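Local coordinates for fructooligosaccharide ABC transporter substrate-binding protein FusA (Streptococcus pneumoniae, PDB 5G5Y) that binds short- and long-chain fructooligosaccharides, with a preference for tetrasaccharides and larger, as the solute-binding component of the FusABC-MsmK ABC importer of the pneumococcus, at residues D215-F220 against I481-Y486; R299-G304 against V419-R424. All coordinates share one frame; numbering follows the deposited sequence.

Contact 1. Residues D215-F220 against I481-Y486; sequences DGKVDF and IKQKYY. With CA (calcium ion), chain D.
With CG swung opposite the backbone N (chi1 -171°) and the chain then bent at chi2 (70°), Q483 lays its amide against the backbone of G216 and V218. These two residues belong to a small beta-hairpin, strands 210-212 and 218-220, docked on the C-terminal helix 475-492. The amide uses both its ends. V218 N donates almost straight to Q483 OE1 at 2.8 Å, while Q483 NE2 donates to G216 O at 3.0 Å, lying in the plane of that carbonyl. D487 OD1 accepts a further bond from NE2, so the amide is held at both ends and its flip is fixed. K217, between the two bonded residues, crosses Q483 at about a right angle, and its CD comes to 3.8 Å from Q483 OE1. V218 points toward the helix: CG2 packs 3.3 Å from Q483 OE1, and CG1 lies 4.0 Å from Y486 CB. The Y486 ring brings CE2 to 3.6 Å from G216 O. D215 OD1 accepts from K217 N in an Asx turn within the hairpin loop. D219 leaves the strand away from the helix, and its OD1 binds a calcium ion also held by D223, N224 and three waters. One of the three calcium-bound waters also accepts from F220 N at 3.0 Å, while F220 O coordinates the ion at 2.4 Å.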
loop_
_atom_site.group_PDB
_atom_site.type_symbol
_atom_site.label_atom_id
_atom_site.label_comp_id
_atom_site.label_asym_id
_atom_site.label_seq_id
_atom_site.Cartn_x
_atom_site.Cartn_y
_atom_site.Cartn_z
ATOM N N ASP A 215 16.114 -2.597 18.699
ATOM C CA ASP A 215 15.840 -2.698 20.147
ATOM C C ASP A 215 14.365 -2.889 20.539
ATOM O O ASP A 215 14.044 -3.046 21.717
ATOM C CB ASP A 215 16.428 -1.486 20.858
ATOM C CG ASP A 215 15.836 -0.168 20.405
ATOM O OD1 ASP A 215 15.007 -0.108 19.452
ATOM O OD2 ASP A 215 16.242 0.849 21.016
ATOM N N GLY A 216 13.462 -2.902 19.569
ATOM C CA GLY A 216 12.039 -3.114 19.852
ATOM C C GLY A 216 11.317 -1.810 20.160
ATOM O O GLY A 216 10.192 -1.843 20.602
ATOM N N LYS A 217 11.991 -0.673 19.976
ATOM C CA LYS A 217 11.422 0.631 20.275
ATOM C C LYS A 217 10.983 1.343 19.024
ATOM O O LYS A 217 11.732 1.460 18.049
ATOM C CB LYS A 217 12.401 1.491 21.073
ATOM C CG LYS A 217 12.759 0.858 22.427
ATOM C CD LYS A 217 11.548 0.308 23.195
ATOM C CE LYS A 217 11.878 0.090 24.674
ATOM N NZ LYS A 217 10.853 -0.764 25.335
ATOM N N VAL A 218 9.764 1.850 19.073
ATOM C CA VAL A 218 9.204 2.580 17.943
ATOM C C VAL A 218 9.971 3.913 17.902
ATOM O O VAL A 218 10.311 4.459 18.945
ATOM C CB VAL A 218 7.674 2.785 18.053
ATOM C CG1 VAL A 218 6.934 1.457 18.184
ATOM C CG2 VAL A 218 7.293 3.681 19.217
ATOM N N ASP A 219 10.286 4.394 16.720
ATOM C CA ASP A 219 11.028 5.664 16.551
ATOM C C ASP A 219 10.301 6.606 15.604
ATOM O O ASP A 219 9.985 6.247 14.456
ATOM C CB ASP A 219 12.447 5.333 16.050
ATOM C CG ASP A 219 13.366 6.565 15.916
ATOM O OD1 ASP A 219 13.144 7.588 16.579
ATOM O OD2 ASP A 219 14.349 6.486 15.152
ATOM N N PHE A 220 9.997 7.814 16.087
ATOM C CA PHE A 220 9.421 8.864 15.238
ATOM C C PHE A 220 10.548 9.454 14.412
ATOM O O PHE A 220 11.540 9.918 14.963
ATOM C CB PHE A 220 8.727 9.930 16.069
ATOM C CG PHE A 220 7.942 10.907 15.264
ATOM C CD1 PHE A 220 6.732 10.546 14.730
ATOM C CD2 PHE A 220 8.411 12.215 15.082
ATOM C CE1 PHE A 220 5.975 11.462 14.017
ATOM C CE2 PHE A 220 7.660 13.128 14.343
ATOM C CZ PHE A 220 6.446 12.733 13.829
ATOM N N ILE A 481 1.415 5.483 22.820
ATOM C CA ILE A 481 0.324 4.670 22.284
ATOM C C ILE A 481 0.844 3.639 21.256
ATOM O O ILE A 481 0.510 2.444 21.336
ATOM C CB ILE A 481 -0.796 5.510 21.668
ATOM C CG1 ILE A 481 -1.520 6.282 22.787
ATOM C CG2 ILE A 481 -1.751 4.606 20.892
ATOM C CD1 ILE A 481 -2.263 7.492 22.289
ATOM N N LYS A 482 1.666 4.107 20.330
ATOM C CA LYS A 482 2.217 3.235 19.294
ATOM C C LYS A 482 3.059 2.121 19.911
ATOM O O LYS A 482 2.972 0.936 19.511
ATOM C CB LYS A 482 3.000 4.053 18.266
ATOM C CG LYS A 482 2.147 4.987 17.386
ATOM C CD LYS A 482 1.424 4.236 16.286
ATOM C CE LYS A 482 0.526 5.140 15.442
ATOM N NZ LYS A 482 -0.040 4.381 14.286
ATOM N N GLN A 483 3.867 2.476 20.910
ATOM C CA GLN A 483 4.699 1.491 21.586
ATOM C C GLN A 483 3.847 0.492 22.342
ATOM O O GLN A 483 4.167 -0.680 22.367
ATOM C CB GLN A 483 5.694 2.178 22.558
ATOM C CG GLN A 483 6.730 1.268 23.134
ATOM C CD GLN A 483 7.737 0.818 22.101
ATOM O OE1 GLN A 483 8.435 1.635 21.526
ATOM N NE2 GLN A 483 7.861 -0.494 21.908
ATOM N N LYS A 484 2.770 0.952 22.986
ATOM C CA LYS A 484 1.884 0.053 23.680
ATOM C C LYS A 484 1.325 -1.045 22.756
ATOM O O LYS A 484 1.374 -2.234 23.071
ATOM C CB LYS A 484 0.752 0.846 24.348
ATOM C CG LYS A 484 -0.294 0.024 25.101
ATOM C CD LYS A 484 -1.373 0.932 25.698
ATOM C CE LYS A 484 -2.360 1.401 24.644
ATOM N NZ LYS A 484 -3.518 2.147 25.214
ATOM N N TYR A 485 0.779 -0.647 21.629
ATOM C CA TYR A 485 0.254 -1.626 20.690
ATOM C C TYR A 485 1.335 -2.521 20.066
ATOM O O TYR A 485 1.076 -3.700 19.819
ATOM C CB TYR A 485 -0.600 -0.951 19.626
ATOM C CG TYR A 485 -1.928 -0.519 20.177
ATOM C CD1 TYR A 485 -2.963 -1.439 20.326
ATOM C CD2 TYR A 485 -2.143 0.797 20.595
ATOM C CE1 TYR A 485 -4.174 -1.066 20.862
ATOM C CE2 TYR A 485 -3.362 1.183 21.117
ATOM C CZ TYR A 485 -4.371 0.240 21.269
ATOM O OH TYR A 485 -5.599 0.591 21.814
ATOM N N TYR A 486 2.526 -1.971 19.844
ATOM C CA TYR A 486 3.651 -2.764 19.333
ATOM C C TYR A 486 4.011 -3.884 20.306
ATOM O O TYR A 486 4.141 -5.067 19.910
ATOM C CB TYR A 486 4.868 -1.889 19.026
ATOM C CG TYR A 486 5.975 -2.718 18.437
ATOM C CD1 TYR A 486 5.931 -3.087 17.112
ATOM C CD2 TYR A 486 7.033 -3.201 19.210
ATOM C CE1 TYR A 486 6.909 -3.880 16.545
ATOM C CE2 TYR A 486 8.044 -4.009 18.632
ATOM C CZ TYR A 486 7.947 -4.347 17.285
ATOM O OH TYR A 486 8.859 -5.159 16.598
HETATM CA CA CA D . 12.926 9.988 16.895
HETATM O O HOH W 1 11.099 9.110 18.499
HETATM O O HOH W 2 14.529 8.985 18.247
HETATM O O HOH W 3 13.870 10.939 18.984
#

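Contact 2. Residues R299-G304 against V419-R424; sequences RTNGMG and VNNYPR
N421 lies between R299 and N301, and its side chain joins two irregular loops, 299-304 and 419-424, without any strand pairing. Its CB sits 3.4 Å from N301 OD1. CG, placed between the backbone N and the carbonyl carbon (chi1 64°), comes 3.9 Å from R299 NH2, where amide and guanidinium stack with planes 24° apart. At the tip, ND2 donates to T300 O at 3.2 Å, in the carbonyl plane and on a lone pair, and also to a water that bonds G302 O. The amide is therefore tied to the opposite loop both directly and through solvent. R299 meets V419 O at the guanidinium edge through NH1, a weak bond of poor angle; its stronger polar partner is N418 O. N301 OD1 accepts from Y422 N at 2.8 Å, with the donor 52° out of the carbonyl plane, while N301 ND2 is taken by D208 and L210 O. A second water joins N301 O to Y422 O. R424 brings its guanidinium face over N301 O, with CZ 3.2 Å away; the geometry is too poor for a hydrogen bond and fits an electrostatic contact. Because the hydrogen bonds across the contact all end on amide, guanidinium or backbone groups and no apolar side-chain pair is found, the loops appear to be matched mainly by polar bonding, and R299 and R424 probably polarise the carbonyls they approach.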
loop_
_atom_site.group_PDB
_atom_site.type_symbol
_atom_site.label_atom_id
_atom_site.label_comp_id
_atom_site.label_asym_id
_atom_site.label_seq_id
_atom_site.Cartn_x
_atom_site.Cartn_y
_atom_site.Cartn_z
ATOM N N ARG A 299 12.206 0.908 6.011
ATOM C CA ARG A 299 11.021 0.172 5.584
ATOM C C ARG A 299 9.787 1.033 5.793
ATOM O O ARG A 299 9.650 1.721 6.833
ATOM C CB ARG A 299 10.899 -1.092 6.379
ATOM C CG ARG A 299 12.011 -2.034 6.093
ATOM C CD ARG A 299 11.969 -3.245 7.008
ATOM N NE ARG A 299 10.811 -4.070 6.726
ATOM C CZ ARG A 299 10.492 -5.195 7.362
ATOM N NH1 ARG A 299 11.209 -5.700 8.381
ATOM N NH2 ARG A 299 9.399 -5.847 6.968
ATOM N N THR A 300 8.898 1.031 4.814
ATOM C CA THR A 300 7.553 1.589 5.044
ATOM C C THR A 300 6.807 0.622 5.979
ATOM O O THR A 300 7.308 -0.481 6.261
ATOM C CB THR A 300 6.663 1.676 3.763
ATOM O OG1 THR A 300 6.276 0.353 3.350
ATOM C CG2 THR A 300 7.375 2.402 2.650
ATOM N N ASN A 301 5.605 1.042 6.403
ATOM C CA ASN A 301 4.708 0.174 7.136
ATOM C C ASN A 301 3.564 -0.372 6.270
ATOM O O ASN A 301 2.614 -0.947 6.780
ATOM C CB ASN A 301 4.208 0.866 8.400
ATOM C CG ASN A 301 5.345 1.370 9.259
ATOM O OD1 ASN A 301 6.288 0.614 9.548
ATOM N ND2 ASN A 301 5.314 2.633 9.622
ATOM N N GLY A 302 3.728 -0.285 4.962
ATOM C CA GLY A 302 2.747 -0.799 4.031
ATOM C C GLY A 302 2.588 -2.294 4.119
ATOM O O GLY A 302 3.553 -3.018 4.394
ATOM N N MET A 303 1.373 -2.765 3.868
ATOM C CA MET A 303 1.104 -4.205 3.918
ATOM C C MET A 303 -0.106 -4.488 3.043
ATOM O O MET A 303 -1.066 -3.712 3.066
ATOM C CB MET A 303 0.825 -4.635 5.359
ATOM C CG MET A 303 0.975 -6.138 5.585
ATOM S SD MET A 303 0.191 -6.763 7.100
ATOM C CE MET A 303 1.053 -8.313 7.231
ATOM N N GLY A 304 -0.083 -5.599 2.305
ATOM C CA GLY A 304 -1.244 -6.035 1.519
ATOM C C GLY A 304 -2.270 -6.646 2.457
ATOM O O GLY A 304 -2.401 -7.874 2.572
ATOM N N VAL A 419 14.670 -5.395 11.487
ATOM C CA VAL A 419 13.999 -6.711 11.548
ATOM C C VAL A 419 12.489 -6.545 11.285
ATOM O O VAL A 419 11.848 -7.323 10.521
ATOM C CB VAL A 419 14.221 -7.401 12.925
ATOM C CG1 VAL A 419 13.412 -8.695 13.032
ATOM C CG2 VAL A 419 15.677 -7.713 13.235
ATOM N N ASN A 420 11.931 -5.510 11.911
ATOM C CA ASN A 420 10.512 -5.265 11.891
ATOM C C ASN A 420 10.145 -3.934 11.315
ATOM O O ASN A 420 10.923 -2.986 11.336
ATOM C CB ASN A 420 9.938 -5.373 13.309
ATOM C CG ASN A 420 9.889 -6.835 13.788
ATOM O OD1 ASN A 420 9.282 -7.689 13.146
ATOM N ND2 ASN A 420 10.582 -7.120 14.824
ATOM N N ASN A 421 8.917 -3.883 10.824
ATOM C CA ASN A 421 8.207 -2.594 10.582
ATOM C C ASN A 421 7.037 -2.503 11.587
ATOM O O ASN A 421 6.957 -3.320 12.511
ATOM C CB ASN A 421 7.787 -2.426 9.113
ATOM C CG ASN A 421 6.769 -3.447 8.655
ATOM O OD1 ASN A 421 6.355 -4.293 9.435
ATOM N ND2 ASN A 421 6.342 -3.356 7.397
ATOM N N TYR A 422 6.206 -1.466 11.464
ATOM C CA TYR A 422 5.128 -1.223 12.442
ATOM C C TYR A 422 3.870 -1.972 11.979
ATOM O O TYR A 422 3.408 -1.733 10.841
ATOM C CB TYR A 422 4.800 0.285 12.586
ATOM C CG TYR A 422 3.914 0.472 13.817
ATOM C CD1 TYR A 422 4.471 0.514 15.075
ATOM C CD2 TYR A 422 2.524 0.499 13.718
ATOM C CE1 TYR A 422 3.667 0.614 16.209
ATOM C CE2 TYR A 422 1.710 0.575 14.855
ATOM C CZ TYR A 422 2.286 0.618 16.089
ATOM O OH TYR A 422 1.471 0.738 17.208
ATOM N N PRO A 423 3.300 -2.841 12.833
ATOM C CA PRO A 423 2.200 -3.683 12.392
ATOM C C PRO A 423 0.848 -2.938 12.347
ATOM O O PRO A 423 0.615 -2.006 13.116
ATOM C CB PRO A 423 2.179 -4.797 13.428
ATOM C CG PRO A 423 2.685 -4.155 14.664
ATOM C CD PRO A 423 3.691 -3.134 14.230
ATOM N N ARG A 424 -0.027 -3.396 11.475
ATOM C CA ARG A 424 -1.359 -2.790 11.268
ATOM C C ARG A 424 -2.348 -3.147 12.401
ATOM O O ARG A 424 -3.380 -3.718 12.119
ATOM C CB ARG A 424 -1.949 -3.330 9.935
ATOM C CG ARG A 424 -1.273 -2.888 8.656
ATOM C CD ARG A 424 -1.150 -1.387 8.690
ATOM N NE ARG A 424 -0.932 -0.795 7.385
ATOM C CZ ARG A 424 -0.258 0.340 7.177
ATOM N NH1 ARG A 424 0.292 1.025 8.172
ATOM N NH2 ARG A 424 -0.126 0.791 5.941
HETATM O O HOH W 4 2.637 -3.068 8.563
HETATM O O HOH W 5 4.467 -5.195 6.186
#

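Along the chain, contact 2 (299-304, 419-424) falls between the two segments of contact 1. The centres lie 12 Å apart, with Y422 OH 2.8 Å from K482 O (a probable hydrogen bond) and P423 CD 3.7 Å from Y486 CD1. Helix 475-492, which carries half of contact 1, therefore also packs against the 419-424 loop. The hairpin is shared as well, since N301 ND2 bonds to L210 O. Contact 1 is a surface contact that includes two ligands of a calcium site; contact 2 is deeper, with the side chain of T300 about 7 Å from that of substrate-binding W270. Calcium-bearing hairpin, C-terminal helix and loops near the substrate residues thus probably form one packed region.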